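Local coordinates for protein tyrosine--tRNA ligase, mitochondrial (Coccidioides posadasii, PDB 5IJX) that probably joins L-tyrosine to its mitochondrial tRNA at the expense of ATP, this chain being the class I catalytic part without the C-terminal region, at residues 55-60 and 277-282; 93-98 and 160-165; 223-228 and 248-253. All coordinates share one frame; numbering follows the deposited sequence.

Interaction 1 (55-60 and 277-282); sequences DALDKL and NPYGIT
Tyr279 lays its ring along helix 54-63, over a shallow hollow whose floor is the backbone of Leu57 and whose rims are Ala56 and Leu60. The evidence for the seating is that Leu57 CA stands 4.1 Å above the plane of the Tyr279 ring, displaced from the centre toward the rim. Helix and strand run steeply across each other, at 106° between the short segments, with 9.5 Å between their axes. Tyr279 carries its CG opposite its own carbonyl carbon (chi1 -62°), which sends the ring toward the helix, while the Leu57 side chain slides past it in the reverse direction. The rims meet the ring obliquely: Leu60 CD2 lies 3.5 Å from Tyr279 CD2, and at the far end Ala56 CB is 3.5 Å from Tyr279 OH.

This helix connects strands 49-51 and 67-72 of the Rossmann-fold catalytic domain and packs on one face of its sheet, where Leu57 and Leu60 also touch strand 233-239. Here Leu57 is the bump and the strand supplies the notch, between two side chains set two residues apart. With CG of Leu57 turned from its backbone N (chi1 172°), the two methyls fork across Gly280. One prong, Leu57 CD1, rests 3.7 Å from Tyr279 CB. The other, Leu57 CD2, reaches Ile281 CG1 at 3.8 Å, and these two side chains cross nearly at a right angle. Beyond the apolar ring contacts, the Tyr279 hydroxyl is hydrogen-bonded to the backbone carbonyl of Asp274 in the preceding loop.

Interaction 2 (93-98 and 160-165); sequences AYVHGL and WAWRRA
A Schellman motif closes helix 84-95, and the indole of Trp162 lies against this turn, with Trp162 CD1 3.6 Å from Gly97 CA. The motif is defined by two backbone bonds, Leu98 N to Ala93 O and Gly97 N to Tyr94 O, and by the positive phi of Gly97 (85°), its C-prime residue. One face of the indole is laid on the last helical turn: Val95 CA sits 4.0 Å from the centroid of the Trp162 six-membered ring, and Tyr94 O lies over the same ring system. The helix follows the HIGH signature of class I synthetases and forms the beta-alpha-beta crossover from strand 67-72 to strand 99-104, whose Ala100 is backbone hydrogen-bonded to Arg163. With CG trans to its backbone N (chi1 171°), Tyr94 reaches both Trp162 and Arg164. The Trp162 edge meets the Tyr94 face, planes at 69° and centroids 5.0 Å apart. Arg164 drapes its aliphatic chain over a Tyr94 face, with Arg164 CD 3.7 Å from the ring centroid in a CH-pi contact; its guanidinium continues to a salt bridge with Glu148. A water links the carbonyls of Gly97 and Ala161; Gly97 O also accepts from Arg65.

Interaction 3 (223-228 and 248-253); sequences WDFWYL and FGMDAI. With TYR (tyrosine), chain B.
The helical segments 223-228 and 248-253 cross at -56°, their axes 9.1 Å apart at closest approach, and Phe225 and Gly249 bring their CA atoms to 6.3 Å. Phe225 points into this crossing and lies along the backbone of Gly249, its ring meeting the glycine carbonyl carbon obliquely. Ile253 comes down on a ring face: its CD1 is 3.7 Å from the Phe225 centroid and 15° off the normal, a CH-pi contact. The branching of Ile253 splits its work. With CG1 set opposite the carbonyl carbon (chi1 -65°), CD1 reaches Phe225, whereas Ile253 CG2 lies 3.8 Å from Trp226 CE3. Selenomethionine Met250 runs alongside Phe225, pointing the same way, with Met250 CG 4.1 Å from Phe225 CE2. Pro278 touches Phe225, Met250 and Ile253 from the loop before strand 279-283. Next to Phe225 and Trp226, whose contacts with 248-253 are apolar, Asp224 faces the tyrosine pocket instead, where its OD2 accepts a hydrogen bond from the ligand OH at 3.2 Å. Three protein donors besides that hydroxyl grip the carboxylate, Asn169 at OD2 and Trp172 and Trp173 at OD1, consistent with its being held in place to accept from the substrate.

In the fold
Interactions 1 and 3 meet directly, their centres 14 Å apart, through strand 279-283 and the loop before it. The strand face bearing Tyr279 and Ile281 meets helix 54-63, while Pro278 O lies 3.4 Å from Met250 CE and Tyr279 O 3.8 Å from Phe225 CZ. Interaction 2 stands apart at the other end of the sheet, with its nearest atoms about 7 Å from interaction 1 and about 8 Å from interaction 3. The bound tyrosine is contacted directly only by interaction 3, through Asp224; the side-chain position of Gly280 in interaction 1 is about 11 Å from the bound tyrosine. A further tie is Gln236, a pocket residue whose backbone pairs with Tyr279 and Ile281 and which the Phe225 side chain touches.

Interaction 1 (55-60 and 277-282)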
# COMPACT_ATOMS: atom_id res chain seq x y z
N ASP A 55 -0.47 -34.43 -3.15
CA ASP A 55 0.64 -35.26 -3.61
C ASP A 55 1.78 -34.41 -4.16
O ASP A 55 2.95 -34.80 -4.05
CB ASP A 55 0.16 -36.25 -4.67
CG ASP A 55 -0.82 -37.27 -4.12
OD1 ASP A 55 -1.59 -37.85 -4.92
OD2 ASP A 55 -0.83 -37.48 -2.89
N ALA A 56 1.46 -33.25 -4.74
CA ALA A 56 2.52 -32.34 -5.18
C ALA A 56 3.34 -31.84 -4.01
O ALA A 56 4.56 -31.69 -4.11
CB ALA A 56 1.91 -31.17 -5.95
N LEU A 57 2.68 -31.55 -2.88
CA LEU A 57 3.41 -31.09 -1.70
C LEU A 57 4.24 -32.21 -1.09
O LEU A 57 5.40 -31.99 -0.72
CB LEU A 57 2.42 -30.53 -0.67
CG LEU A 57 3.01 -30.17 0.70
CD1 LEU A 57 4.18 -29.20 0.56
CD2 LEU A 57 1.94 -29.59 1.61
N ASP A 58 3.66 -33.40 -0.96
CA ASP A 58 4.45 -34.56 -0.54
C ASP A 58 5.69 -34.70 -1.40
O ASP A 58 6.80 -34.91 -0.89
CB ASP A 58 3.58 -35.82 -0.61
CG ASP A 58 4.08 -36.93 0.29
OD1 ASP A 58 4.94 -36.65 1.15
OD2 ASP A 58 3.60 -38.07 0.15
N LYS A 59 5.52 -34.58 -2.72
CA LYS A 59 6.65 -34.64 -3.64
C LYS A 59 7.68 -33.56 -3.33
O LYS A 59 8.88 -33.83 -3.26
CB LYS A 59 6.14 -34.50 -5.08
CG LYS A 59 7.18 -34.72 -6.16
CD LYS A 59 6.54 -34.70 -7.54
CE LYS A 59 6.69 -33.35 -8.21
NZ LYS A 59 5.75 -33.19 -9.36
N LEU A 60 7.22 -32.33 -3.14
CA LEU A 60 8.12 -31.22 -2.84
C LEU A 60 8.97 -31.53 -1.61
O LEU A 60 10.20 -31.50 -1.66
CB LEU A 60 7.32 -29.94 -2.63
CG LEU A 60 8.12 -28.72 -2.14
CD1 LEU A 60 9.05 -28.22 -3.23
CD2 LEU A 60 7.19 -27.62 -1.67
N ASN A 277 6.67 -24.04 -6.59
CA ASN A 277 5.43 -23.37 -6.22
C ASN A 277 5.26 -23.31 -4.71
O ASN A 277 5.88 -24.07 -3.96
CB ASN A 277 4.24 -24.09 -6.83
CG ASN A 277 4.02 -23.72 -8.29
OD1 ASN A 277 4.81 -22.99 -8.88
ND2 ASN A 277 2.94 -24.24 -8.87
N PRO A 278 4.42 -22.40 -4.23
CA PRO A 278 4.10 -22.35 -2.80
C PRO A 278 2.96 -23.29 -2.44
O PRO A 278 2.08 -23.59 -3.25
CB PRO A 278 3.69 -20.88 -2.60
CG PRO A 278 3.05 -20.52 -3.90
CD PRO A 278 3.82 -21.26 -4.96
N TYR A 279 2.99 -23.75 -1.19
CA TYR A 279 1.97 -24.66 -0.68
C TYR A 279 1.57 -24.24 0.73
O TYR A 279 2.24 -23.44 1.39
CB TYR A 279 2.47 -26.11 -0.67
CG TYR A 279 2.81 -26.66 -2.04
CD1 TYR A 279 1.88 -27.40 -2.76
CD2 TYR A 279 4.06 -26.45 -2.61
CE1 TYR A 279 2.19 -27.91 -4.01
CE2 TYR A 279 4.37 -26.95 -3.86
CZ TYR A 279 3.44 -27.69 -4.55
OH TYR A 279 3.75 -28.19 -5.79
N GLY A 280 0.46 -24.81 1.20
CA GLY A 280 -0.03 -24.50 2.53
C GLY A 280 -0.48 -25.76 3.26
O GLY A 280 -0.81 -26.78 2.65
N ILE A 281 -0.47 -25.66 4.59
CA ILE A 281 -1.00 -26.70 5.46
C ILE A 281 -1.84 -26.03 6.54
O ILE A 281 -1.41 -25.05 7.16
CB ILE A 281 0.11 -27.55 6.09
CG1 ILE A 281 0.98 -28.18 5.00
CG2 ILE A 281 -0.50 -28.65 6.97
CD1 ILE A 281 2.19 -28.93 5.53
N THR A 282 -3.04 -26.57 6.77
CA THR A 282 -3.94 -26.10 7.81
C THR A 282 -4.16 -27.23 8.81
O THR A 282 -4.45 -28.37 8.41
CB THR A 282 -5.28 -25.63 7.24
OG1 THR A 282 -5.89 -26.69 6.50
CG2 THR A 282 -5.08 -24.41 6.34

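Interaction 2 (93-98 and 160-165)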
# COMPACT_ATOMS: atom_id res chain seq x y z
N ALA A 93 8.90 -30.35 11.62
CA ALA A 93 9.70 -29.91 10.48
C ALA A 93 11.14 -29.66 10.92
O ALA A 93 12.09 -30.21 10.34
CB ALA A 93 9.10 -28.65 9.86
N TYR A 94 11.32 -28.87 11.97
CA TYR A 94 12.67 -28.53 12.41
C TYR A 94 13.49 -29.78 12.70
O TYR A 94 14.61 -29.93 12.20
CB TYR A 94 12.60 -27.64 13.64
CG TYR A 94 13.95 -27.42 14.30
CD1 TYR A 94 14.92 -26.64 13.69
CD2 TYR A 94 14.25 -27.99 15.53
CE1 TYR A 94 16.15 -26.44 14.28
CE2 TYR A 94 15.47 -27.79 16.13
CZ TYR A 94 16.42 -27.02 15.50
OH TYR A 94 17.64 -26.82 16.10
N VAL A 95 12.93 -30.72 13.46
CA VAL A 95 13.71 -31.85 13.95
C VAL A 95 13.88 -32.85 12.82
O VAL A 95 14.54 -33.88 12.99
CB VAL A 95 13.07 -32.51 15.19
CG1 VAL A 95 12.98 -31.52 16.35
CG2 VAL A 95 11.70 -33.09 14.85
N HIS A 96 13.27 -32.57 11.67
CA HIS A 96 13.45 -33.42 10.50
C HIS A 96 14.40 -32.79 9.48
O HIS A 96 14.48 -33.28 8.35
CB HIS A 96 12.10 -33.73 9.85
CG HIS A 96 11.37 -34.87 10.51
ND1 HIS A 96 11.26 -36.12 9.93
CD2 HIS A 96 10.73 -34.95 11.69
CE1 HIS A 96 10.58 -36.92 10.73
NE2 HIS A 96 10.24 -36.24 11.80
N GLY A 97 15.14 -31.75 9.87
CA GLY A 97 16.09 -31.12 8.98
C GLY A 97 15.52 -30.07 8.06
O GLY A 97 16.28 -29.45 7.31
N LEU A 98 14.21 -29.86 8.09
CA LEU A 98 13.58 -28.81 7.30
C LEU A 98 13.61 -27.50 8.07
O LEU A 98 13.64 -27.49 9.31
CB LEU A 98 12.14 -29.20 6.96
CG LEU A 98 12.02 -30.36 5.97
CD1 LEU A 98 10.70 -31.09 6.14
CD2 LEU A 98 12.17 -29.86 4.54
N TRP A 160 24.01 -30.18 11.53
CA TRP A 160 24.38 -28.86 11.04
C TRP A 160 23.34 -28.31 10.07
O TRP A 160 23.19 -27.09 9.95
CB TRP A 160 25.76 -28.92 10.38
CG TRP A 160 26.20 -27.63 9.77
CD1 TRP A 160 26.93 -26.65 10.37
CD2 TRP A 160 25.95 -27.18 8.43
NE1 TRP A 160 27.15 -25.61 9.49
CE2 TRP A 160 26.55 -25.92 8.29
CE3 TRP A 160 25.26 -27.72 7.34
CZ2 TRP A 160 26.50 -25.19 7.11
CZ3 TRP A 160 25.21 -27.00 6.16
CH2 TRP A 160 25.82 -25.74 6.05
N ALA A 161 22.62 -29.19 9.37
CA ALA A 161 21.63 -28.77 8.40
C ALA A 161 20.34 -28.26 9.04
O ALA A 161 19.54 -27.63 8.35
CB ALA A 161 21.30 -29.92 7.45
N TRP A 162 20.13 -28.52 10.33
CA TRP A 162 18.93 -28.03 10.99
C TRP A 162 18.91 -26.51 10.97
O TRP A 162 19.92 -25.85 11.24
CB TRP A 162 18.87 -28.53 12.43
CG TRP A 162 18.55 -29.99 12.55
CD1 TRP A 162 18.65 -30.94 11.56
CD2 TRP A 162 18.09 -30.68 13.71
NE1 TRP A 162 18.27 -32.17 12.05
CE2 TRP A 162 17.92 -32.03 13.36
CE3 TRP A 162 17.79 -30.28 15.02
CZ2 TRP A 162 17.47 -32.99 14.27
CZ3 TRP A 162 17.35 -31.23 15.92
CH2 TRP A 162 17.19 -32.57 15.55
N ARG A 163 17.75 -25.94 10.66
CA ARG A 163 17.58 -24.50 10.53
C ARG A 163 16.37 -24.06 11.34
O ARG A 163 15.30 -24.67 11.25
CB ARG A 163 17.43 -24.09 9.07
CG ARG A 163 18.65 -24.38 8.21
CD ARG A 163 19.74 -23.34 8.40
NE ARG A 163 20.81 -23.49 7.41
CZ ARG A 163 21.91 -24.22 7.58
NH1 ARG A 163 22.11 -24.88 8.71
NH2 ARG A 163 22.82 -24.28 6.61
N ARG A 164 16.56 -23.01 12.13
CA ARG A 164 15.52 -22.48 13.01
C ARG A 164 15.59 -20.97 12.93
O ARG A 164 16.68 -20.39 12.85
CB ARG A 164 15.74 -22.95 14.45
CG ARG A 164 14.49 -23.34 15.20
CD ARG A 164 14.86 -23.91 16.55
NE ARG A 164 15.44 -22.89 17.43
CZ ARG A 164 16.21 -23.16 18.48
NH1 ARG A 164 16.52 -24.41 18.79
NH2 ARG A 164 16.68 -22.16 19.22
N ALA A 165 14.43 -20.31 12.96
CA ALA A 165 14.43 -18.86 12.85
C ALA A 165 13.22 -18.27 13.55
O ALA A 165 12.13 -18.84 13.52
CB ALA A 165 14.45 -18.42 11.39
O HOH W 1 16.99 -26.72 6.99

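Interaction 3 (223-228 and 248-253)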
# COMPACT_ATOMS: atom_id res chain seq x y z
N TRP A 223 2.37 -10.82 1.27
CA TRP A 223 3.69 -10.25 1.02
C TRP A 223 4.71 -10.76 2.03
O TRP A 223 5.89 -10.90 1.69
CB TRP A 223 3.64 -8.73 1.06
CG TRP A 223 4.90 -8.09 0.55
CD1 TRP A 223 5.96 -7.65 1.29
CD2 TRP A 223 5.23 -7.84 -0.83
NE1 TRP A 223 6.93 -7.13 0.46
CE2 TRP A 223 6.51 -7.24 -0.84
CE3 TRP A 223 4.58 -8.07 -2.04
CZ2 TRP A 223 7.14 -6.86 -2.03
CZ3 TRP A 223 5.21 -7.69 -3.21
CH2 TRP A 223 6.47 -7.09 -3.20
N ASP A 224 4.29 -11.04 3.27
CA ASP A 224 5.14 -11.79 4.17
C ASP A 224 5.50 -13.14 3.55
O ASP A 224 6.67 -13.53 3.52
CB ASP A 224 4.44 -12.00 5.52
CG ASP A 224 4.27 -10.71 6.30
OD1 ASP A 224 4.89 -9.69 5.92
OD2 ASP A 224 3.53 -10.74 7.30
N PHE A 225 4.49 -13.84 3.03
CA PHE A 225 4.74 -15.12 2.38
C PHE A 225 5.72 -14.98 1.22
O PHE A 225 6.59 -15.84 1.03
CB PHE A 225 3.42 -15.73 1.89
CG PHE A 225 3.49 -17.21 1.60
CD1 PHE A 225 4.68 -17.91 1.70
CD2 PHE A 225 2.35 -17.89 1.22
CE1 PHE A 225 4.73 -19.26 1.43
CE2 PHE A 225 2.39 -19.25 0.95
CZ PHE A 225 3.58 -19.93 1.06
N TRP A 226 5.58 -13.93 0.41
CA TRP A 226 6.47 -13.73 -0.72
C TRP A 226 7.89 -13.43 -0.25
O TRP A 226 8.87 -14.00 -0.76
CB TRP A 226 5.92 -12.60 -1.60
CG TRP A 226 6.85 -12.06 -2.63
CD1 TRP A 226 7.31 -10.77 -2.72
CD2 TRP A 226 7.42 -12.76 -3.74
NE1 TRP A 226 8.13 -10.64 -3.82
CE2 TRP A 226 8.21 -11.85 -4.46
CE3 TRP A 226 7.33 -14.08 -4.20
CZ2 TRP A 226 8.92 -12.21 -5.60
CZ3 TRP A 226 8.03 -14.44 -5.33
CH2 TRP A 226 8.82 -13.50 -6.02
N TYR A 227 8.01 -12.56 0.75
CA TYR A 227 9.31 -12.23 1.32
C TYR A 227 10.04 -13.48 1.79
O TYR A 227 11.21 -13.70 1.46
CB TYR A 227 9.13 -11.25 2.47
CG TYR A 227 10.40 -10.85 3.19
CD1 TYR A 227 11.09 -9.70 2.84
CD2 TYR A 227 10.91 -11.63 4.22
CE1 TYR A 227 12.26 -9.34 3.49
CE2 TYR A 227 12.08 -11.28 4.87
CZ TYR A 227 12.75 -10.13 4.51
OH TYR A 227 13.90 -9.78 5.17
N LEU A 228 9.35 -14.34 2.55
CA LEU A 228 9.96 -15.59 2.99
C LEU A 228 10.14 -16.57 1.84
O LEU A 228 11.02 -17.43 1.91
CB LEU A 228 9.12 -16.21 4.10
CG LEU A 228 8.99 -15.35 5.36
CD1 LEU A 228 8.01 -15.97 6.33
CD2 LEU A 228 10.35 -15.15 6.01
N PHE A 248 -4.86 -17.39 -0.65
CA PHE A 248 -4.59 -16.06 -1.19
C PHE A 248 -3.09 -15.81 -1.33
O PHE A 248 -2.64 -15.22 -2.32
CB PHE A 248 -5.23 -14.98 -0.30
CG PHE A 248 -5.02 -13.58 -0.81
CD1 PHE A 248 -6.03 -12.93 -1.50
CD2 PHE A 248 -3.83 -12.91 -0.58
CE1 PHE A 248 -5.84 -11.64 -1.97
CE2 PHE A 248 -3.64 -11.62 -1.04
CZ PHE A 248 -4.65 -10.98 -1.73
N GLY A 249 -2.31 -16.21 -0.32
CA GLY A 249 -0.87 -16.06 -0.43
C GLY A 249 -0.31 -16.79 -1.63
O GLY A 249 0.40 -16.22 -2.46
N MSE A 250 -0.65 -18.07 -1.75
CA MSE A 250 -0.13 -18.89 -2.84
C MSE A 250 -0.47 -18.25 -4.17
O MSE A 250 0.42 -17.91 -4.95
CB MSE A 250 -0.71 -20.30 -2.77
CG MSE A 250 -0.32 -21.04 -1.51
SE MSE A 250 -1.33 -22.69 -1.31
CE MSE A 250 -1.28 -23.30 -3.17
N ASP A 251 -1.77 -18.06 -4.41
CA ASP A 251 -2.20 -17.43 -5.65
C ASP A 251 -1.48 -16.11 -5.88
O ASP A 251 -1.20 -15.75 -7.03
CB ASP A 251 -3.71 -17.20 -5.63
CG ASP A 251 -4.49 -18.50 -5.66
OD1 ASP A 251 -3.90 -19.54 -6.02
OD2 ASP A 251 -5.70 -18.48 -5.33
N ALA A 252 -1.15 -15.39 -4.81
CA ALA A 252 -0.41 -14.14 -4.97
C ALA A 252 0.98 -14.43 -5.53
O ALA A 252 1.36 -13.90 -6.58
CB ALA A 252 -0.32 -13.40 -3.63
N ILE A 253 1.74 -15.29 -4.85
CA ILE A 253 3.09 -15.60 -5.30
C ILE A 253 3.08 -16.12 -6.73
O ILE A 253 3.83 -15.65 -7.59
CB ILE A 253 3.75 -16.62 -4.34
CG1 ILE A 253 3.93 -15.99 -2.96
CG2 ILE A 253 5.09 -17.09 -4.91
CD1 ILE A 253 4.43 -16.94 -1.90
N TYR B . -3.26 -14.20 10.48
CA TYR B . -2.60 -14.77 11.65
C TYR B . -3.52 -14.74 12.87
O TYR B . -3.38 -15.54 13.80
CB TYR B . -1.30 -14.01 11.94
CG TYR B . -0.33 -13.93 10.78
CD1 TYR B . -0.18 -15.00 9.89
CD2 TYR B . 0.43 -12.79 10.56
CE1 TYR B . 0.71 -14.92 8.83
CE2 TYR B . 1.31 -12.71 9.50
CZ TYR B . 1.45 -13.77 8.64
OH TYR B . 2.33 -13.69 7.58
OXT TYR B . -4.42 -13.90 12.96